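Local coordinates for putative Acyl-CoA binding protein (ACBP) (Oryza sativa Japonica Group, PDB 5H3G) that binds medium- and long-chain acyl-CoA esters with high affinity and may take part in phospholipid biosynthesis, at residues 34-48 and 60-74. Sequence-based numbering, arbitrary orientation.
Sequences GLYKQATVGDVNTAR and WDAWKAVEGKSKEEA
Gly34 and Trp63 bring their CA atoms within 3.8 Å where helix 34-41 crosses helix 60-64 at -55°, part of the four-helix acyl-CoA-binding fold. A side chain on Gly34 would collide with Ala62 O, so glycine permits this closeness. Beyond Gly42, the first residue to leave helical angles, with positive phi, the chain runs back over helix 60-64.

With chi1 at -176°, CG of Trp63 turns away from the backbone N and carries the indole into the hole formed by Gly34, Lys37, Gln38 and Val41. The ring is sandwiched: Lys37 CB lies 3.4 Å from the five-membered ring centroid over one face, Val44 CB over the other. In the ring plane, NE1 donates to Gly42 O at 2.8 Å, nearly along the C=O axis. Replacing Trp63 by an alanine would probably leave Gly42 O without this donor and open a gap between Lys37 and Val44. Gly34 and Lys37 are also among the residues inferred by similarity to bind acyl-CoA.

Gln38 NE2 points one N-H at a lone pair of Lys69 O, nearly straight (N-H...O 175°), and the other at Asp43 OD1, which also accepts from Gly68 N. A water joins Gln38 OE1, Val44 N and Trp63 O.

Arg48 CA sits over the six-membered ring of Trp60, 3.4 Å from its centroid. The extended Arg48 chain then grips Asp61 side-on, NE to OD1 and NH2 to OD2, both at 2.9 Å.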
ATOM      1  N   GLY A  34      -2.838   2.600  -0.803  1.00 13.46           N
ATOM      2  CA  GLY A  34      -3.546   2.363  -2.053  1.00 14.68           C
ATOM      3  C   GLY A  34      -3.303   0.972  -2.600  1.00 13.74           C
ATOM      4  O   GLY A  34      -4.235   0.301  -3.056  1.00 13.41           O
ATOM      5  N   LEU A  35      -2.050   0.518  -2.562  1.00 12.17           N
ATOM      6  CA  LEU A  35      -1.733  -0.810  -3.068  1.00 13.48           C
ATOM      7  C   LEU A  35      -2.326  -1.893  -2.181  1.00 13.24           C
ATOM      8  O   LEU A  35      -2.762  -2.934  -2.677  1.00 13.06           O
ATOM      9  CB  LEU A  35      -0.223  -0.989  -3.187  1.00 11.91           C
ATOM     10  CG  LEU A  35       0.406  -0.200  -4.324  1.00 13.14           C
ATOM     11  CD1 LEU A  35       1.917  -0.206  -4.150  1.00 14.79           C
ATOM     12  CD2 LEU A  35      -0.017  -0.869  -5.605  1.00 14.14           C
ATOM     13  N   TYR A  36      -2.355  -1.676  -0.863  1.00 10.66           N
ATOM     14  CA  TYR A  36      -2.945  -2.675   0.015  1.00 11.71           C
ATOM     15  C   TYR A  36      -4.434  -2.835  -0.262  1.00 11.21           C
ATOM     16  O   TYR A  36      -4.944  -3.958  -0.343  1.00 11.55           O
ATOM     17  CB  TYR A  36      -2.718  -2.292   1.475  1.00 10.70           C
ATOM     18  CG  TYR A  36      -3.156  -3.380   2.431  1.00 10.90           C
ATOM     19  CD1 TYR A  36      -2.310  -4.423   2.753  1.00 10.93           C
ATOM     20  CD2 TYR A  36      -4.431  -3.372   2.983  1.00 11.31           C
ATOM     21  CE1 TYR A  36      -2.705  -5.427   3.638  1.00 12.39           C
ATOM     22  CE2 TYR A  36      -4.844  -4.368   3.847  1.00 13.62           C
ATOM     23  CZ  TYR A  36      -3.974  -5.401   4.177  1.00 12.18           C
ATOM     24  OH  TYR A  36      -4.374  -6.391   5.046  1.00 14.12           O
ATOM     25  N   LYS A  37      -5.152  -1.717  -0.381  1.00 11.34           N
ATOM     26  CA  LYS A  37      -6.555  -1.776  -0.784  1.00 11.88           C
ATOM     27  C   LYS A  37      -6.715  -2.513  -2.109  1.00 13.22           C
ATOM     28  O   LYS A  37      -7.530  -3.437  -2.232  1.00 12.87           O
ATOM     29  CB  LYS A  37      -7.124  -0.368  -0.894  1.00 14.43           C
ATOM     30  CG  LYS A  37      -7.157   0.403   0.429  1.00 12.11           C
ATOM     31  CD  LYS A  37      -7.985  -0.332   1.472  1.00 12.48           C
ATOM     32  CE  LYS A  37      -9.431  -0.565   1.036  1.00 13.23           C
ATOM     33  NZ  LYS A  37     -10.259  -0.951   2.225  1.00 14.58           N
ATOM     34  N   GLN A  38      -5.971  -2.086  -3.124  1.00 13.21           N
ATOM     35  CA  GLN A  38      -6.102  -2.695  -4.446  1.00 16.05           C
ATOM     36  C   GLN A  38      -5.799  -4.187  -4.405  1.00 13.48           C
ATOM     37  O   GLN A  38      -6.510  -4.992  -5.022  1.00 16.78           O
ATOM     38  CB  GLN A  38      -5.171  -1.992  -5.430  1.00 12.28           C
ATOM     39  CG  GLN A  38      -5.421  -2.425  -6.864  1.00 12.84           C
ATOM     40  CD  GLN A  38      -6.759  -1.937  -7.390  1.00 19.51           C
ATOM     41  OE1 GLN A  38      -7.355  -0.990  -6.865  1.00 16.73           O
ATOM     42  NE2 GLN A  38      -7.249  -2.593  -8.441  1.00 19.07           N
ATOM     43  N   ALA A  39      -4.765  -4.574  -3.657  1.00 12.08           N
ATOM     44  CA  ALA A  39      -4.337  -5.970  -3.584  1.00 15.97           C
ATOM     45  C   ALA A  39      -5.386  -6.862  -2.935  1.00 14.64           C
ATOM     46  O   ALA A  39      -5.589  -8.002  -3.362  1.00 17.13           O
ATOM     47  CB  ALA A  39      -3.027  -6.062  -2.807  1.00 15.14           C
ATOM     48  N   THR A  40      -6.055  -6.375  -1.893  1.00 13.79           N
ATOM     49  CA  THR A  40      -6.960  -7.208  -1.120  1.00 14.13           C
ATOM     50  C   THR A  40      -8.407  -7.123  -1.591  1.00 14.43           C
ATOM     51  O   THR A  40      -9.082  -8.150  -1.650  1.00 19.76           O
ATOM     52  CB  THR A  40      -6.884  -6.841   0.364  1.00 16.13           C
ATOM     53  OG1 THR A  40      -7.163  -5.446   0.531  1.00 14.80           O
ATOM     54  CG2 THR A  40      -5.503  -7.139   0.924  1.00 16.78           C
ATOM     55  N   VAL A  41      -8.912  -5.943  -1.950  1.00 18.74           N
ATOM     56  CA  VAL A  41     -10.327  -5.804  -2.284  1.00 15.49           C
ATOM     57  C   VAL A  41     -10.561  -5.304  -3.703  1.00 17.19           C
ATOM     58  O   VAL A  41     -11.721  -5.217  -4.128  1.00 17.07           O
ATOM     59  CB  VAL A  41     -11.074  -4.913  -1.269  1.00 15.56           C
ATOM     60  CG1 VAL A  41     -11.046  -5.565   0.102  1.00 15.93           C
ATOM     61  CG2 VAL A  41     -10.483  -3.525  -1.206  1.00 17.10           C
ATOM     62  N   GLY A  42      -9.515  -4.976  -4.455  1.00 17.33           N
ATOM     63  CA  GLY A  42      -9.725  -4.597  -5.844  1.00 18.16           C
ATOM     64  C   GLY A  42     -10.050  -3.124  -6.029  1.00 17.61           C
ATOM     65  O   GLY A  42      -9.730  -2.270  -5.194  1.00 16.81           O
ATOM     66  N   ASP A  43     -10.708  -2.832  -7.152  1.00 18.56           N
ATOM     67  CA  ASP A  43     -10.912  -1.452  -7.576  1.00 19.94           C
ATOM     68  C   ASP A  43     -11.717  -0.676  -6.548  1.00 19.22           C
ATOM     69  O   ASP A  43     -12.689  -1.188  -5.983  1.00 23.20           O
ATOM     70  CB  ASP A  43     -11.661  -1.390  -8.910  1.00 20.14           C
ATOM     71  CG  ASP A  43     -10.797  -1.760 -10.105  1.00 24.50           C
ATOM     72  OD1 ASP A  43      -9.567  -1.880  -9.959  1.00 20.82           O
ATOM     73  OD2 ASP A  43     -11.368  -1.931 -11.212  1.00 25.67           O
ATOM     74  N   VAL A  44     -11.345   0.591  -6.359  1.00 17.97           N
ATOM     75  CA  VAL A  44     -12.120   1.459  -5.482  1.00 18.17           C
ATOM     76  C   VAL A  44     -13.543   1.558  -6.000  1.00 26.39           C
ATOM     77  O   VAL A  44     -13.780   1.767  -7.196  1.00 24.43           O
ATOM     78  CB  VAL A  44     -11.452   2.837  -5.347  1.00 20.97           C
ATOM     79  CG1 VAL A  44     -11.324   3.529  -6.698  1.00 20.11           C
ATOM     80  CG2 VAL A  44     -12.231   3.702  -4.369  1.00 21.62           C
ATOM     81  N   ASN A  45     -14.499   1.388  -5.090  1.00 29.03           N
ATOM     82  CA  ASN A  45     -15.918   1.264  -5.399  1.00 37.90           C
ATOM     83  C   ASN A  45     -16.730   2.386  -4.759  1.00 37.73           C
ATOM     84  O   ASN A  45     -17.862   2.168  -4.325  1.00 39.70           O
ATOM     85  CB  ASN A  45     -16.442  -0.095  -4.937  1.00 44.20           C
ATOM     86  CG  ASN A  45     -16.271  -0.306  -3.434  1.00 46.14           C
ATOM     87  OD1 ASN A  45     -15.246   0.059  -2.854  1.00 41.14           O
ATOM     88  ND2 ASN A  45     -17.289  -0.880  -2.798  1.00 51.21           N
ATOM     89  N   THR A  46     -16.156   3.582  -4.673  1.00 34.67           N
ATOM     90  CA  THR A  46     -16.850   4.748  -4.145  1.00 38.54           C
ATOM     91  C   THR A  46     -16.462   5.970  -4.961  1.00 37.49           C
ATOM     92  O   THR A  46     -15.508   5.947  -5.744  1.00 33.24           O
ATOM     93  CB  THR A  46     -16.541   4.983  -2.660  1.00 35.12           C
ATOM     94  OG1 THR A  46     -15.131   4.879  -2.428  1.00 30.81           O
ATOM     95  CG2 THR A  46     -17.264   3.978  -1.797  1.00 40.10           C
ATOM     96  N   ALA A  47     -17.228   7.041  -4.786  1.00 33.50           N
ATOM     97  CA  ALA A  47     -16.927   8.291  -5.461  1.00 31.34           C
ATOM     98  C   ALA A  47     -15.890   9.073  -4.669  1.00 23.12           C
ATOM     99  O   ALA A  47     -15.779   8.938  -3.449  1.00 25.93           O
ATOM    100  CB  ALA A  47     -18.193   9.132  -5.638  1.00 37.21           C
ATOM    101  N   ARG A  48     -15.129   9.891  -5.382  1.00 25.91           N
ATOM    102  CA  ARG A  48     -14.054  10.649  -4.762  1.00 23.66           C
ATOM    103  C   ARG A  48     -14.608  11.534  -3.651  1.00 28.67           C
ATOM    104  O   ARG A  48     -15.585  12.261  -3.874  1.00 31.21           O
ATOM    105  CB  ARG A  48     -13.347  11.507  -5.801  1.00 25.50           C
ATOM    106  CG  ARG A  48     -12.122  12.207  -5.260  1.00 22.94           C
ATOM    107  CD  ARG A  48     -11.533  13.123  -6.304  1.00 25.10           C
ATOM    108  NE  ARG A  48     -10.175  13.514  -5.962  1.00 21.11           N
ATOM    109  CZ  ARG A  48      -9.529  14.531  -6.517  1.00 22.76           C
ATOM    110  NH1 ARG A  48     -10.128  15.268  -7.444  1.00 26.61           N
ATOM    111  NH2 ARG A  48      -8.292  14.816  -6.140  1.00 24.12           N
ATOM    112  N   TRP A  60      -8.307   7.970  -0.592  1.00 16.57           N
ATOM    113  CA  TRP A  60      -9.103   7.539  -1.737  1.00 14.69           C
ATOM    114  C   TRP A  60      -8.341   7.754  -3.041  1.00 13.82           C
ATOM    115  O   TRP A  60      -8.302   6.868  -3.907  1.00 15.71           O
ATOM    116  CB  TRP A  60     -10.429   8.289  -1.744  1.00 16.02           C
ATOM    117  CG  TRP A  60     -11.408   7.802  -2.775  1.00 15.93           C
ATOM    118  CD1 TRP A  60     -12.473   6.976  -2.556  1.00 20.13           C
ATOM    119  CD2 TRP A  60     -11.439   8.134  -4.171  1.00 16.44           C
ATOM    120  NE1 TRP A  60     -13.155   6.761  -3.726  1.00 21.72           N
ATOM    121  CE2 TRP A  60     -12.541   7.455  -4.735  1.00 20.40           C
ATOM    122  CE3 TRP A  60     -10.637   8.925  -5.003  1.00 17.12           C
ATOM    123  CZ2 TRP A  60     -12.864   7.551  -6.090  1.00 24.52           C
ATOM    124  CZ3 TRP A  60     -10.965   9.023  -6.344  1.00 23.66           C
ATOM    125  CH2 TRP A  60     -12.066   8.335  -6.875  1.00 21.54           C
ATOM    126  N   ASP A  61      -7.682   8.906  -3.175  1.00 13.54           N
ATOM    127  CA  ASP A  61      -6.903   9.193  -4.376  1.00 14.39           C
ATOM    128  C   ASP A  61      -5.778   8.183  -4.569  1.00 13.11           C
ATOM    129  O   ASP A  61      -5.483   7.775  -5.698  1.00 14.15           O
ATOM    130  CB  ASP A  61      -6.331  10.609  -4.311  1.00 16.36           C
ATOM    131  CG  ASP A  61      -7.367  11.682  -4.623  1.00 18.07           C
ATOM    132  OD1 ASP A  61      -8.468  11.362  -5.122  1.00 19.24           O
ATOM    133  OD2 ASP A  61      -7.071  12.869  -4.375  1.00 18.64           O
ATOM    134  N   ALA A  62      -5.126   7.768  -3.477  1.00 12.45           N
ATOM    135  CA  ALA A  62      -4.047   6.801  -3.613  1.00 12.11           C
ATOM    136  C   ALA A  62      -4.576   5.470  -4.123  1.00 12.41           C
ATOM    137  O   ALA A  62      -3.905   4.772  -4.889  1.00 15.63           O
ATOM    138  CB  ALA A  62      -3.335   6.617  -2.268  1.00 12.79           C
ATOM    139  N   TRP A  63      -5.780   5.097  -3.696  1.00 12.73           N
ATOM    140  CA  TRP A  63      -6.378   3.842  -4.128  1.00 13.20           C
ATOM    141  C   TRP A  63      -6.855   3.950  -5.574  1.00 15.55           C
ATOM    142  O   TRP A  63      -6.595   3.064  -6.396  1.00 15.43           O
ATOM    143  CB  TRP A  63      -7.520   3.504  -3.166  1.00 13.57           C
ATOM    144  CG  TRP A  63      -8.220   2.212  -3.345  1.00 14.21           C
ATOM    145  CD1 TRP A  63      -7.897   1.188  -4.186  1.00 17.72           C
ATOM    146  CD2 TRP A  63      -9.385   1.796  -2.628  1.00 15.42           C
ATOM    147  NE1 TRP A  63      -8.809   0.161  -4.046  1.00 16.01           N
ATOM    148  CE2 TRP A  63      -9.729   0.513  -3.093  1.00 16.43           C
ATOM    149  CE3 TRP A  63     -10.170   2.388  -1.638  1.00 15.75           C
ATOM    150  CZ2 TRP A  63     -10.832  -0.184  -2.598  1.00 16.54           C
ATOM    151  CZ3 TRP A  63     -11.268   1.697  -1.158  1.00 18.85           C
ATOM    152  CH2 TRP A  63     -11.584   0.428  -1.636  1.00 17.63           C
ATOM    153  N   LYS A  64      -7.525   5.052  -5.904  1.00 15.50           N
ATOM    154  CA  LYS A  64      -7.944   5.302  -7.284  1.00 18.84           C
ATOM    155  C   LYS A  64      -6.766   5.222  -8.251  1.00 19.87           C
ATOM    156  O   LYS A  64      -6.904   4.737  -9.386  1.00 20.15           O
ATOM    157  CB  LYS A  64      -8.621   6.672  -7.357  1.00 16.73           C
ATOM    158  CG  LYS A  64      -9.074   7.113  -8.745  1.00 17.14           C
ATOM    159  CD  LYS A  64     -10.097   6.178  -9.344  1.00 20.27           C
ATOM    160  CE  LYS A  64     -10.644   6.744 -10.655  1.00 25.77           C
ATOM    161  NZ  LYS A  64     -11.765   5.924 -11.213  1.00 30.64           N
ATOM    162  N   ALA A  65      -5.588   5.662  -7.805  1.00 19.72           N
ATOM    163  CA  ALA A  65      -4.432   5.745  -8.687  1.00 18.14           C
ATOM    164  C   ALA A  65      -3.942   4.383  -9.162  1.00 22.00           C
ATOM    165  O   ALA A  65      -3.261   4.313 -10.194  1.00 19.75           O
ATOM    166  CB  ALA A  65      -3.292   6.488  -7.993  1.00 15.77           C
ATOM    167  N   VAL A  66      -4.251   3.306  -8.452  1.00 14.64           N
ATOM    168  CA  VAL A  66      -3.800   1.981  -8.856  1.00 16.45           C
ATOM    169  C   VAL A  66      -4.967   1.138  -9.364  1.00 17.10           C
ATOM    170  O   VAL A  66      -4.864  -0.084  -9.449  1.00 17.22           O
ATOM    171  CB  VAL A  66      -3.036   1.281  -7.721  1.00 13.60           C
ATOM    172  CG1 VAL A  66      -1.705   1.974  -7.491  1.00 15.18           C
ATOM    173  CG2 VAL A  66      -3.867   1.313  -6.418  1.00 15.22           C
ATOM    174  N   GLU A  67      -6.082   1.787  -9.701  1.00 15.95           N
ATOM    175  CA  GLU A  67      -7.217   1.082 -10.278  1.00 17.82           C
ATOM    176  C   GLU A  67      -6.798   0.299 -11.520  1.00 18.67           C
ATOM    177  O   GLU A  67      -5.960   0.751 -12.305  1.00 20.40           O
ATOM    178  CB  GLU A  67      -8.321   2.074 -10.638  1.00 19.35           C
ATOM    179  CG  GLU A  67      -9.630   1.401 -11.023  1.00 23.71           C
ATOM    180  CD  GLU A  67     -10.816   2.349 -11.030  1.00 30.83           C
ATOM    181  OE1 GLU A  67     -10.622   3.556 -11.253  1.00 27.48           O
ATOM    182  OE2 GLU A  67     -11.952   1.877 -10.810  1.00 37.02           O
ATOM    183  N   GLY A  68      -7.376  -0.895 -11.675  1.00 18.38           N
ATOM    184  CA  GLY A  68      -7.099  -1.757 -12.805  1.00 25.48           C
ATOM    185  C   GLY A  68      -6.055  -2.833 -12.577  1.00 27.44           C
ATOM    186  O   GLY A  68      -5.867  -3.679 -13.463  1.00 29.06           O
ATOM    187  N   LYS A  69      -5.364  -2.839 -11.435  1.00 19.45           N
ATOM    188  CA  LYS A  69      -4.334  -3.845 -11.227  1.00 20.36           C
ATOM    189  C   LYS A  69      -4.956  -5.134 -10.695  1.00 27.67           C
ATOM    190  O   LYS A  69      -5.787  -5.103  -9.782  1.00 29.15           O
ATOM    191  CB  LYS A  69      -3.265  -3.336 -10.252  1.00 19.12           C
ATOM    192  CG  LYS A  69      -2.514  -2.079 -10.687  1.00 20.06           C
ATOM    193  CD  LYS A  69      -1.365  -1.808  -9.712  1.00 22.02           C
ATOM    194  CE  LYS A  69      -0.545  -0.591 -10.099  1.00 22.55           C
ATOM    195  NZ  LYS A  69       0.334  -0.831 -11.276  1.00 23.54           N
ATOM    196  N   SER A  70      -4.533  -6.270 -11.239  1.00 28.10           N
ATOM    197  CA  SER A  70      -4.953  -7.545 -10.681  1.00 25.35           C
ATOM    198  C   SER A  70      -4.467  -7.706  -9.236  1.00 19.89           C
ATOM    199  O   SER A  70      -3.586  -6.985  -8.752  1.00 18.89           O
ATOM    200  CB  SER A  70      -4.417  -8.697 -11.519  1.00 20.93           C
ATOM    201  OG  SER A  70      -3.004  -8.764 -11.417  1.00 21.50           O
ATOM    202  N   LYS A  71      -5.071  -8.673  -8.540  1.00 25.96           N
ATOM    203  CA  LYS A  71      -4.605  -9.050  -7.208  1.00 24.99           C
ATOM    204  C   LYS A  71      -3.133  -9.415  -7.242  1.00 25.10           C
ATOM    205  O   LYS A  71      -2.354  -9.037  -6.354  1.00 20.73           O
ATOM    206  CB  LYS A  71      -5.436 -10.232  -6.693  1.00 23.67           C
ATOM    207  CG  LYS A  71      -4.955 -10.846  -5.382  1.00 25.68           C
ATOM    208  CD  LYS A  71      -5.862 -12.004  -4.971  1.00 23.90           C
ATOM    209  CE  LYS A  71      -5.707 -12.305  -3.487  1.00 34.22           C
ATOM    210  NZ  LYS A  71      -6.594 -13.409  -3.014  1.00 44.34           N
ATOM    211  N   GLU A  72      -2.732 -10.142  -8.272  1.00 20.54           N
ATOM    212  CA  GLU A  72      -1.340 -10.523  -8.394  1.00 22.83           C
ATOM    213  C   GLU A  72      -0.462  -9.287  -8.596  1.00 23.89           C
ATOM    214  O   GLU A  72       0.585  -9.165  -7.955  1.00 23.35           O
ATOM    215  CB  GLU A  72      -1.215 -11.535  -9.533  1.00 20.91           C
ATOM    216  CG  GLU A  72       0.106 -12.288  -9.625  1.00 29.88           C
ATOM    217  CD  GLU A  72       0.179 -13.634  -8.920  1.00 34.15           C
ATOM    218  OE1 GLU A  72      -0.749 -13.977  -8.166  1.00 31.29           O
ATOM    219  OE2 GLU A  72       1.207 -14.339  -9.118  1.00 26.49           O
ATOM    220  N   GLU A  73      -0.901  -8.334  -9.439  1.00 19.95           N
ATOM    221  CA  GLU A  73      -0.102  -7.137  -9.720  1.00 20.28           C
ATOM    222  C   GLU A  73       0.028  -6.250  -8.488  1.00 20.50           C
ATOM    223  O   GLU A  73       1.119  -5.756  -8.183  1.00 18.16           O
ATOM    224  CB  GLU A  73      -0.715  -6.321 -10.860  1.00 21.31           C
ATOM    225  CG  GLU A  73      -0.438  -6.857 -12.250  1.00 21.42           C
ATOM    226  CD  GLU A  73      -1.191  -6.107 -13.356  1.00 34.10           C
ATOM    227  OE1 GLU A  73      -2.260  -5.520 -13.088  1.00 34.64           O
ATOM    228  OE2 GLU A  73      -0.718  -6.112 -14.505  1.00 29.02           O
ATOM    229  N   ALA A  74      -1.090  -5.985  -7.805  1.00 21.24           N
ATOM    230  CA  ALA A  74      -1.060  -5.040  -6.691  1.00 21.42           C
ATOM    231  C   ALA A  74      -0.340  -5.629  -5.491  1.00 16.93           C
ATOM    232  O   ALA A  74       0.390  -4.911  -4.795  1.00 16.22           O
ATOM    233  CB  ALA A  74      -2.479  -4.615  -6.317  1.00 20.46           C
TER
HETATM  234  O   HOH W   1      -8.741   1.415  -7.435  1.00 17.05           O
HETATM  235  O   HOH W   2      -8.170 -11.110  -1.543  1.00 41.72           O